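Local coordinates for D-alanyl-D-alanine carboxypeptidase (Penicillin binding protein) family protein (PDB 6OSU) that probably removes the C-terminal D-alanine from peptidoglycan precursors, acting as a serine-type D-Ala-D-Ala carboxypeptidase in cell wall biogenesis, at residues L65-K79 and M179-A193. Residues are numbered along the deposited sequence; the frame is centred on the assembly and turned at random.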
loop_
_atom_site.group_PDB
_atom_site.type_symbol
_atom_site.label_atom_id
_atom_site.label_comp_id
_atom_site.label_asym_id
_atom_site.label_seq_id
_atom_site.Cartn_x
_atom_site.Cartn_y
_atom_site.Cartn_z
ATOM N N LEU A 65 9.578 -0.315 9.437
ATOM C CA LEU A 65 8.561 0.356 8.636
ATOM C C LEU A 65 8.838 1.850 8.555
ATOM O O LEU A 65 8.377 2.512 7.615
ATOM C CB LEU A 65 7.172 0.090 9.212
ATOM C CG LEU A 65 6.787 -1.377 9.430
ATOM C CD1 LEU A 65 5.290 -1.503 9.694
ATOM C CD2 LEU A 65 7.205 -2.248 8.247
ATOM N N THR A 66 9.585 2.382 9.533
ATOM C CA THR A 66 10.101 3.745 9.460
ATOM C C THR A 66 10.777 4.013 8.120
ATOM O O THR A 66 10.625 5.097 7.545
ATOM C CB THR A 66 11.086 3.984 10.609
ATOM O OG1 THR A 66 10.455 3.718 11.873
ATOM C CG2 THR A 66 11.611 5.409 10.588
ATOM N N LYS A 67 11.518 3.026 7.602
ATOM C CA LYS A 67 12.250 3.198 6.350
ATOM C C LYS A 67 11.335 3.503 5.172
ATOM O O LYS A 67 11.808 4.024 4.156
ATOM C CB LYS A 67 13.079 1.949 6.042
ATOM C CG LYS A 67 14.244 1.705 6.992
ATOM C CD LYS A 67 15.132 0.584 6.475
ATOM C CE LYS A 67 16.366 0.390 7.346
ATOM N NZ LYS A 67 16.045 -0.121 8.716
ATOM N N ILE A 68 10.041 3.190 5.277
ATOM C CA ILE A 68 9.122 3.536 4.197
ATOM C C ILE A 68 8.983 5.044 4.084
ATOM O O ILE A 68 8.969 5.601 2.978
ATOM C CB ILE A 68 7.755 2.863 4.409
ATOM C CG1 ILE A 68 7.901 1.342 4.422
ATOM C CG2 ILE A 68 6.779 3.293 3.326
ATOM C CD1 ILE A 68 6.618 0.622 4.752
ATOM N N MET A 69 8.874 5.733 5.225
ATOM C CA MET A 69 8.797 7.190 5.198
ATOM C C MET A 69 10.090 7.794 4.674
ATOM O O MET A 69 10.063 8.745 3.883
ATOM C CB MET A 69 8.480 7.737 6.589
ATOM C CG MET A 69 8.544 9.255 6.657
ATOM S SD MET A 69 7.368 10.029 5.529
ATOM C CE MET A 69 5.861 9.930 6.493
ATOM N N THR A 70 11.235 7.257 5.102
ATOM C CA THR A 70 12.507 7.747 4.582
ATOM C C THR A 70 12.572 7.563 3.072
ATOM O O THR A 70 12.930 8.488 2.336
ATOM C CB THR A 70 13.672 7.031 5.269
ATOM O OG1 THR A 70 13.598 7.250 6.685
ATOM C CG2 THR A 70 15.002 7.565 4.757
ATOM N N SER A 71 12.197 6.377 2.593
ATOM C CA SER A 71 12.144 6.143 1.154
ATOM C C SER A 71 11.099 7.029 0.486
ATOM O O SER A 71 11.288 7.475 -0.651
ATOM C CB SER A 71 11.849 4.670 0.879
ATOM O OG SER A 71 11.743 4.433 -0.513
ATOM N N TYR A 72 9.983 7.282 1.176
ATOM C CA TYR A 72 8.955 8.175 0.644
ATOM C C TYR A 72 9.528 9.559 0.357
ATOM O O TYR A 72 9.290 10.137 -0.709
ATOM C CB TYR A 72 7.794 8.264 1.637
ATOM C CG TYR A 72 6.602 9.072 1.174
ATOM C CD1 TYR A 72 5.496 8.447 0.611
ATOM C CD2 TYR A 72 6.574 10.457 1.315
ATOM C CE1 TYR A 72 4.400 9.177 0.193
ATOM C CE2 TYR A 72 5.483 11.195 0.901
ATOM C CZ TYR A 72 4.399 10.552 0.341
ATOM O OH TYR A 72 3.314 11.284 -0.074
ATOM N N ILE A 73 10.284 10.109 1.306
ATOM C CA ILE A 73 10.847 11.441 1.126
ATOM C C ILE A 73 11.903 11.442 0.024
ATOM O O ILE A 73 12.031 12.415 -0.730
ATOM C CB ILE A 73 11.404 11.946 2.468
ATOM C CG1 ILE A 73 10.249 12.258 3.422
ATOM C CG2 ILE A 73 12.301 13.148 2.262
ATOM C CD1 ILE A 73 10.678 12.541 4.838
ATOM N N VAL A 74 12.664 10.352 -0.098
ATOM C CA VAL A 74 13.669 10.252 -1.155
ATOM C C VAL A 74 13.006 10.312 -2.526
ATOM O O VAL A 74 13.468 11.019 -3.429
ATOM C CB VAL A 74 14.502 8.966 -0.991
ATOM C CG1 VAL A 74 15.433 8.775 -2.194
ATOM C CG2 VAL A 74 15.297 9.004 0.308
ATOM N N ALA A 75 11.910 9.566 -2.702
ATOM C CA ALA A 75 11.199 9.592 -3.978
ATOM C C ALA A 75 10.663 10.985 -4.280
ATOM O O ALA A 75 10.710 11.441 -5.428
ATOM C CB ALA A 75 10.058 8.574 -3.969
ATOM N N SER A 76 10.156 11.675 -3.254
ATOM C CA SER A 76 9.599 13.011 -3.442
ATOM C C SER A 76 10.658 13.997 -3.920
ATOM O O SER A 76 10.392 14.826 -4.798
ATOM C CB SER A 76 8.961 13.494 -2.139
ATOM O OG SER A 76 8.857 14.907 -2.124
ATOM N N GLU A 77 11.866 13.923 -3.358
ATOM C CA GLU A 77 12.926 14.826 -3.793
ATOM C C GLU A 77 13.379 14.519 -5.215
ATOM O O GLU A 77 13.757 15.435 -5.955
ATOM C CB GLU A 77 14.102 14.761 -2.819
ATOM C CG GLU A 77 13.788 15.380 -1.469
ATOM C CD GLU A 77 13.312 16.815 -1.591
ATOM O OE1 GLU A 77 14.088 17.665 -2.080
ATOM O OE2 GLU A 77 12.155 17.096 -1.210
ATOM N N ILE A 78 13.350 13.246 -5.616
ATOM C CA ILE A 78 13.665 12.901 -6.998
ATOM C C ILE A 78 12.603 13.464 -7.934
ATOM O O ILE A 78 12.918 14.119 -8.934
ATOM C CB ILE A 78 13.807 11.377 -7.161
ATOM C CG1 ILE A 78 14.974 10.850 -6.325
ATOM C CG2 ILE A 78 13.993 11.017 -8.627
ATOM C CD1 ILE A 78 15.064 9.345 -6.302
ATOM N N LYS A 79 11.327 13.229 -7.614
ATOM C CA LYS A 79 10.244 13.758 -8.435
ATOM C C LYS A 79 10.298 15.278 -8.524
ATOM O O LYS A 79 9.937 15.853 -9.558
ATOM C CB LYS A 79 8.893 13.303 -7.875
ATOM C CG LYS A 79 7.694 13.981 -8.519
ATOM C CD LYS A 79 6.376 13.360 -8.083
ATOM C CE LYS A 79 5.773 12.510 -9.192
ATOM N NZ LYS A 79 4.368 12.109 -8.900
ATOM N N MET A 179 0.122 3.467 8.598
ATOM C CA MET A 179 1.064 2.862 7.662
ATOM C C MET A 179 0.393 2.502 6.343
ATOM O O MET A 179 1.037 2.558 5.289
ATOM C CB MET A 179 1.716 1.636 8.295
ATOM C CG MET A 179 2.905 1.983 9.177
ATOM S SD MET A 179 4.271 2.625 8.191
ATOM C CE MET A 179 5.210 3.518 9.433
ATOM N N ALA A 180 -0.893 2.146 6.374
ATOM C CA ALA A 180 -1.618 1.912 5.130
ATOM C C ALA A 180 -1.824 3.212 4.364
ATOM O O ALA A 180 -1.758 3.232 3.129
ATOM C CB ALA A 180 -2.958 1.235 5.421
ATOM N N LEU A 181 -2.075 4.310 5.079
ATOM C CA LEU A 181 -2.184 5.606 4.418
ATOM C C LEU A 181 -0.875 5.974 3.731
ATOM O O LEU A 181 -0.873 6.430 2.581
ATOM C CB LEU A 181 -2.589 6.677 5.430
ATOM C CG LEU A 181 -4.031 6.609 5.950
ATOM C CD1 LEU A 181 -4.221 7.511 7.157
ATOM C CD2 LEU A 181 -5.016 6.984 4.850
ATOM N N LEU A 182 0.251 5.765 4.417
ATOM C CA LEU A 182 1.552 6.050 3.822
ATOM C C LEU A 182 1.777 5.207 2.572
ATOM O O LEU A 182 2.188 5.723 1.525
ATOM C CB LEU A 182 2.659 5.805 4.847
ATOM C CG LEU A 182 4.094 5.932 4.331
ATOM C CD1 LEU A 182 4.316 7.311 3.746
ATOM C CD2 LEU A 182 5.088 5.652 5.452
ATOM N N ALA A 183 1.499 3.903 2.662
ATOM C CA ALA A 183 1.716 3.020 1.519
ATOM C C ALA A 183 0.867 3.445 0.327
ATOM O O ALA A 183 1.364 3.524 -0.801
ATOM C CB ALA A 183 1.415 1.575 1.907
ATOM N N ARG A 184 -0.418 3.728 0.558
ATOM C CA ARG A 184 -1.294 4.148 -0.535
ATOM C C ARG A 184 -0.773 5.412 -1.210
ATOM O O ARG A 184 -0.764 5.508 -2.444
ATOM C CB ARG A 184 -2.715 4.367 -0.019
ATOM C CG ARG A 184 -3.722 4.708 -1.104
ATOM C CD ARG A 184 -5.128 4.856 -0.532
ATOM N NE ARG A 184 -6.129 5.044 -1.580
ATOM C CZ ARG A 184 -6.866 6.140 -1.729
ATOM N NH1 ARG A 184 -6.729 7.158 -0.888
ATOM N NH2 ARG A 184 -7.751 6.214 -2.716
ATOM N N SER A 185 -0.331 6.392 -0.418
ATOM C CA SER A 185 0.259 7.595 -0.997
ATOM C C SER A 185 1.510 7.263 -1.806
ATOM O O SER A 185 1.745 7.842 -2.874
ATOM C CB SER A 185 0.581 8.595 0.113
ATOM O OG SER A 185 1.144 9.779 -0.415
ATOM N N TYR A 186 2.319 6.323 -1.313
ATOM C CA TYR A 186 3.546 5.937 -2.003
ATOM C C TYR A 186 3.242 5.333 -3.371
ATOM O O TYR A 186 3.845 5.721 -4.380
ATOM C CB TYR A 186 4.324 4.952 -1.128
ATOM C CG TYR A 186 5.809 4.872 -1.392
ATOM C CD1 TYR A 186 6.717 4.950 -0.345
ATOM C CD2 TYR A 186 6.302 4.685 -2.672
ATOM C CE1 TYR A 186 8.074 4.863 -0.570
ATOM C CE2 TYR A 186 7.658 4.599 -2.909
ATOM C CZ TYR A 186 8.538 4.689 -1.852
ATOM O OH TYR A 186 9.891 4.603 -2.079
ATOM N N ILE A 187 2.307 4.377 -3.422
ATOM C CA ILE A 187 1.920 3.763 -4.693
ATOM C C ILE A 187 1.490 4.827 -5.689
ATOM O O ILE A 187 1.824 4.767 -6.878
ATOM C CB ILE A 187 0.787 2.741 -4.482
ATOM C CG1 ILE A 187 1.084 1.814 -3.314
ATOM C CG2 ILE A 187 0.565 1.930 -5.745
ATOM C CD1 ILE A 187 2.327 1.089 -3.487
ATOM N N TYR A 188 0.732 5.812 -5.216
ATOM C CA TYR A 188 0.098 6.770 -6.110
ATOM C C TYR A 188 1.092 7.809 -6.613
ATOM O O TYR A 188 1.166 8.074 -7.817
ATOM C CB TYR A 188 -1.076 7.436 -5.388
ATOM C CG TYR A 188 -1.737 8.531 -6.180
ATOM C CD1 TYR A 188 -2.612 8.234 -7.217
ATOM C CD2 TYR A 188 -1.490 9.866 -5.890
ATOM C CE1 TYR A 188 -3.220 9.238 -7.946
ATOM C CE2 TYR A 188 -2.093 10.877 -6.612
ATOM C CZ TYR A 188 -2.955 10.557 -7.640
ATOM O OH TYR A 188 -3.555 11.564 -8.360
ATOM N N ASN A 189 1.873 8.396 -5.707
ATOM C CA ASN A 189 2.732 9.510 -6.085
ATOM C C ASN A 189 4.042 9.055 -6.715
ATOM O O ASN A 189 4.609 9.786 -7.534
ATOM C CB ASN A 189 3.014 10.390 -4.866
ATOM C CG ASN A 189 1.784 11.152 -4.401
ATOM O OD1 ASN A 189 1.195 10.829 -3.368
ATOM N ND2 ASN A 189 1.391 12.164 -5.163
ATOM N N PHE A 190 4.538 7.869 -6.366
ATOM C CA PHE A 190 5.869 7.426 -6.782
ATOM C C PHE A 190 5.820 6.000 -7.320
ATOM O O PHE A 190 6.380 5.078 -6.718
ATOM C CB PHE A 190 6.849 7.540 -5.614
ATOM C CG PHE A 190 6.739 8.840 -4.868
ATOM C CD1 PHE A 190 6.962 10.045 -5.516
ATOM C CD2 PHE A 190 6.417 8.859 -3.522
ATOM C CE1 PHE A 190 6.860 11.243 -4.838
ATOM C CE2 PHE A 190 6.319 10.054 -2.835
ATOM C CZ PHE A 190 6.540 11.249 -3.495
ATOM N N PRO A 191 5.175 5.790 -8.470
ATOM C CA PRO A 191 5.089 4.423 -9.010
ATOM C C PRO A 191 6.428 3.845 -9.445
ATOM O O PRO A 191 6.623 2.628 -9.327
ATOM C CB PRO A 191 4.125 4.576 -10.196
ATOM C CG PRO A 191 4.231 6.002 -10.584
ATOM C CD PRO A 191 4.468 6.764 -9.318
ATOM N N GLU A 192 7.360 4.665 -9.938
ATOM C CA GLU A 192 8.660 4.135 -10.341
ATOM C C GLU A 192 9.480 3.709 -9.131
ATOM O O GLU A 192 10.024 2.597 -9.095
ATOM C CB GLU A 192 9.426 5.166 -11.167
ATOM C CG GLU A 192 10.919 4.874 -11.236
ATOM C CD GLU A 192 11.461 4.859 -12.652
ATOM O OE1 GLU A 192 10.995 5.671 -13.481
ATOM O OE2 GLU A 192 12.356 4.031 -12.934
ATOM N N ALA A 193 9.590 4.584 -8.128
ATOM C CA ALA A 193 10.324 4.227 -6.919
ATOM C C ALA A 193 9.705 3.025 -6.225
ATOM O O ALA A 193 10.420 2.223 -5.615
ATOM C CB ALA A 193 10.379 5.415 -5.960
#
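The rings of Tyr72 and Phe190 meet edge to face. Phe190 points CE2 down over the centre of one Tyr72 face, with planes at 80° and centroids 5.1 Å apart. Phe190 is itself covered on both faces: CB of its neighbour Asn189 lies over one, and Ala75 CB over the other. The latter is a CH-pi contact, with Ala75 CB 3.7 Å from the Phe190 centroid. The CD1 edge of Tyr72 in turn faces Tyr186 in an offset edge-to-face pair, and Ile68 O and Ser71 OG lie in plane at the Tyr186 edge.

Tyr72 is a knob in a hole made by Leu182, Ser185, Tyr186 and Asn189. With CG anti to the backbone N (chi1 -176°), its ring is carried across to helix 179-189. There Tyr72 OH and Ser185 OG share a hydrogen bond of 2.7 Å. Leu182 spreads its two methyl branches: CD1 touches Tyr72 CD1 at 3.5 Å, while CD2 packs on Ile68 CG2 at 3.6 Å. Farther along, Met179 CE rests against Leu65 CB.

At the other end, Lys79 bends at chi3 and passes the Phe190 edge. Its NZ gives a 2.7 Å hydrogen bond to Asn189 O, in the carbonyl plane and on a lone pair. It thus grips the carbonyl of the last residue of helix 179-189. Ala75 CB and Ala193 CB also touch, 3.7 Å apart.

The axes of helices 66-79 and 179-189 come within 10.6 Å of each other and run roughly parallel, inclined at 29°. Beyond them, Ile68 and Tyr186 both touch Met277 of strand 274-282. Helix 66-79 carries Lys67, the predicted proton acceptor, hydrogen-bonded to OG of Ser64, the predicted acyl-ester serine. This is consistent with the SxxK motif of penicillin-binding proteins, its helix here packed against helix 179-189 and the short, weakly bonded helix after it.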